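Local coordinates for protein exosome complex component Rrp42 (PDB 2WNR) that probably serves as a non-catalytic subunit of the archaeal exosome, an RNA-degrading complex, and helps to shape the active site of its partner Rrp41, at residues R113-S118 with A157-L162. Numbering follows the deposited sequence.
Sequences RCIRES and ATVAAL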
ATOM      1  N   ARG A 113      20.207 -15.447  -3.135  1.00 24.08           N
ATOM      2  CA  ARG A 113      21.140 -16.157  -2.262  1.00 24.16           C
ATOM      3  C   ARG A 113      22.293 -16.780  -3.057  1.00 24.73           C
ATOM      4  O   ARG A 113      23.465 -16.602  -2.712  1.00 23.98           O
ATOM      5  CB  ARG A 113      20.400 -17.238  -1.475  1.00 23.60           C
ATOM      6  CG  ARG A 113      21.168 -17.797  -0.282  1.00 21.20           C
ATOM      7  CD  ARG A 113      20.337 -18.814   0.449  1.00 19.22           C
ATOM      8  NE  ARG A 113      19.030 -18.260   0.797  1.00 25.38           N
ATOM      9  CZ  ARG A 113      17.916 -18.976   0.952  1.00 26.46           C
ATOM     10  NH1 ARG A 113      17.935 -20.294   0.793  1.00 24.73           N
ATOM     11  NH2 ARG A 113      16.780 -18.364   1.262  1.00 24.60           N
ATOM     12  N   CYS A 114      21.929 -17.494  -4.123  1.00 23.62           N
ATOM     13  CA  CYS A 114      22.870 -18.148  -5.022  1.00 24.11           C
ATOM     14  C   CYS A 114      23.886 -17.179  -5.641  1.00 24.74           C
ATOM     15  O   CYS A 114      25.099 -17.419  -5.581  1.00 25.83           O
ATOM     16  CB  CYS A 114      22.096 -18.858  -6.122  1.00 24.07           C
ATOM     17  SG  CYS A 114      23.042 -20.083  -6.988  1.00 30.79           S
ATOM     18  N   ILE A 115      23.397 -16.087  -6.225  1.00 24.05           N
ATOM     19  CA  ILE A 115      24.275 -15.047  -6.769  1.00 23.35           C
ATOM     20  C   ILE A 115      25.134 -14.383  -5.689  1.00 23.63           C
ATOM     21  O   ILE A 115      26.335 -14.183  -5.893  1.00 24.25           O
ATOM     22  CB  ILE A 115      23.481 -13.993  -7.594  1.00 23.66           C
ATOM     23  CG1 ILE A 115      23.341 -14.445  -9.044  1.00 23.88           C
ATOM     24  CG2 ILE A 115      24.158 -12.638  -7.593  1.00 22.25           C
ATOM     25  CD1 ILE A 115      22.187 -15.367  -9.284  1.00 26.47           C
ATOM     26  N   ARG A 116      24.526 -14.067  -4.547  1.00 23.88           N
ATOM     27  CA  ARG A 116      25.204 -13.316  -3.487  1.00 23.92           C
ATOM     28  C   ARG A 116      26.267 -14.136  -2.756  1.00 23.72           C
ATOM     29  O   ARG A 116      27.398 -13.687  -2.603  1.00 24.04           O
ATOM     30  CB  ARG A 116      24.181 -12.745  -2.494  1.00 23.45           C
ATOM     31  CG  ARG A 116      24.753 -11.793  -1.425  1.00 24.01           C
ATOM     32  CD  ARG A 116      23.636 -11.196  -0.554  1.00 22.89           C
ATOM     33  NE  ARG A 116      22.590 -10.576  -1.371  1.00 26.74           N
ATOM     34  CZ  ARG A 116      22.636  -9.335  -1.857  1.00 27.11           C
ATOM     35  NH1 ARG A 116      23.685  -8.538  -1.604  1.00 25.18           N
ATOM     36  NH2 ARG A 116      21.624  -8.888  -2.591  1.00 17.95           N
ATOM     37  N   GLU A 117      25.895 -15.339  -2.329  1.00 23.79           N
ATOM     38  CA  GLU A 117      26.754 -16.185  -1.497  1.00 23.61           C
ATOM     39  C   GLU A 117      27.927 -16.820  -2.255  1.00 23.21           C
ATOM     40  O   GLU A 117      28.962 -17.136  -1.664  1.00 23.14           O
ATOM     41  CB  GLU A 117      25.929 -17.260  -0.781  1.00 23.45           C
ATOM     42  CG  GLU A 117      24.865 -16.707   0.171  1.00 24.08           C
ATOM     43  CD  GLU A 117      25.430 -15.757   1.223  1.00 23.91           C
ATOM     44  OE1 GLU A 117      26.295 -16.176   2.016  1.00 26.02           O
ATOM     45  OE2 GLU A 117      25.000 -14.585   1.258  1.00 29.83           O
ATOM     46  N   SER A 118      27.755 -17.013  -3.558  1.00 22.97           N
ATOM     47  CA  SER A 118      28.834 -17.470  -4.418  1.00 22.72           C
ATOM     48  C   SER A 118      29.885 -16.369  -4.612  1.00 23.19           C
ATOM     49  O   SER A 118      30.985 -16.629  -5.109  1.00 23.90           O
ATOM     50  CB  SER A 118      28.280 -17.906  -5.771  1.00 22.34           C
ATOM     51  OG  SER A 118      27.786 -16.797  -6.500  1.00 22.61           O
ATOM     52  N   ALA A 157      19.215 -17.909 -15.912  1.00 23.88           N
ATOM     53  CA  ALA A 157      18.945 -16.675 -16.649  1.00 23.12           C
ATOM     54  C   ALA A 157      19.606 -15.451 -15.998  1.00 23.15           C
ATOM     55  O   ALA A 157      20.118 -14.573 -16.699  1.00 21.94           O
ATOM     56  CB  ALA A 157      17.443 -16.459 -16.795  1.00 21.73           C
ATOM     57  N   THR A 158      19.593 -15.399 -14.667  1.00 22.73           N
ATOM     58  CA  THR A 158      20.209 -14.311 -13.931  1.00 22.40           C
ATOM     59  C   THR A 158      21.714 -14.327 -14.149  1.00 24.46           C
ATOM     60  O   THR A 158      22.297 -13.296 -14.488  1.00 24.33           O
ATOM     61  CB  THR A 158      19.906 -14.407 -12.442  1.00 22.89           C
ATOM     62  OG1 THR A 158      18.494 -14.567 -12.255  1.00 24.34           O
ATOM     63  CG2 THR A 158      20.367 -13.139 -11.718  1.00 23.03           C
ATOM     64  N   VAL A 159      22.329 -15.501 -13.979  1.00 23.91           N
ATOM     65  CA  VAL A 159      23.748 -15.660 -14.261  1.00 23.00           C
ATOM     66  C   VAL A 159      24.052 -15.247 -15.699  1.00 22.79           C
ATOM     67  O   VAL A 159      24.983 -14.466 -15.939  1.00 24.48           O
ATOM     68  CB  VAL A 159      24.265 -17.093 -13.942  1.00 22.98           C
ATOM     69  CG1 VAL A 159      25.659 -17.319 -14.506  1.00 21.53           C
ATOM     70  CG2 VAL A 159      24.307 -17.312 -12.437  1.00 22.81           C
ATOM     71  N   ALA A 160      23.257 -15.747 -16.644  1.00 21.14           N
ATOM     72  CA  ALA A 160      23.456 -15.414 -18.052  1.00 20.86           C
ATOM     73  C   ALA A 160      23.390 -13.900 -18.266  1.00 20.87           C
ATOM     74  O   ALA A 160      24.279 -13.317 -18.893  1.00 21.48           O
ATOM     75  CB  ALA A 160      22.445 -16.136 -18.936  1.00 19.47           C
ATOM     76  N   ALA A 161      22.353 -13.267 -17.713  1.00 19.93           N
ATOM     77  CA  ALA A 161      22.158 -11.830 -17.866  1.00 21.09           C
ATOM     78  C   ALA A 161      23.324 -11.020 -17.283  1.00 22.13           C
ATOM     79  O   ALA A 161      23.739 -10.007 -17.850  1.00 20.62           O
ATOM     80  CB  ALA A 161      20.846 -11.413 -17.240  1.00 20.74           C
ATOM     81  N   LEU A 162      23.852 -11.486 -16.156  1.00 22.52           N
ATOM     82  CA  LEU A 162      24.962 -10.820 -15.490  1.00 21.86           C
ATOM     83  C   LEU A 162      26.220 -10.841 -16.344  1.00 22.71           C
ATOM     84  O   LEU A 162      26.972  -9.866 -16.385  1.00 22.07           O
ATOM     85  CB  LEU A 162      25.246 -11.465 -14.133  1.00 21.99           C
ATOM     86  CG  LEU A 162      24.248 -11.134 -13.024  1.00 19.23           C
ATOM     87  CD1 LEU A 162      24.428 -12.028 -11.811  1.00 20.60           C
ATOM     88  CD2 LEU A 162      24.225  -9.677 -12.651  1.00 17.65           C
TER
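Ile115 meets Thr158, Val159 and Leu162 where two helices of the RNase PH fold, 102-117 and 150-164, face each other in the buried interior of the subunit. The axes of the helical segments 113-117 and 157-162 come within 11.0 Å, their N-to-C directions 47° apart. Ile115 is the one residue of 113-118 in contact with 157-162, and it meets side chains reaching from that side; the nearest pair of CA atoms, Ile115 and Val159, is still 7.5 Å apart.

The apolar contacts divide along the two-carbon arm of Ile115. With CG2 anti to the backbone N, CG1 lies anti to the carbonyl carbon, 3.8 Å from CD1 of Leu162, and a chi2 of 85° bends CD1 toward Thr158 and Val159. Thr158 and Leu162, one helical turn apart, both direct their CB atoms at helix 102-117. Met120 also packs against Val159 and Leu162, while Val62 of strand 58-69 touches Thr158 and so links helix 150-164 to the mixed sheet.

Among polar groups, Thr158 OG1 bonds to Ala154 O in its own helix. At chi1 -51° this hydroxyl lies beside the backbone N and CG2 anti to it; that methyl meets the isoleucine arm, with Ile115 CD1 3.8 Å from Thr158 CG2 and 4.3 Å from Val159 CG2.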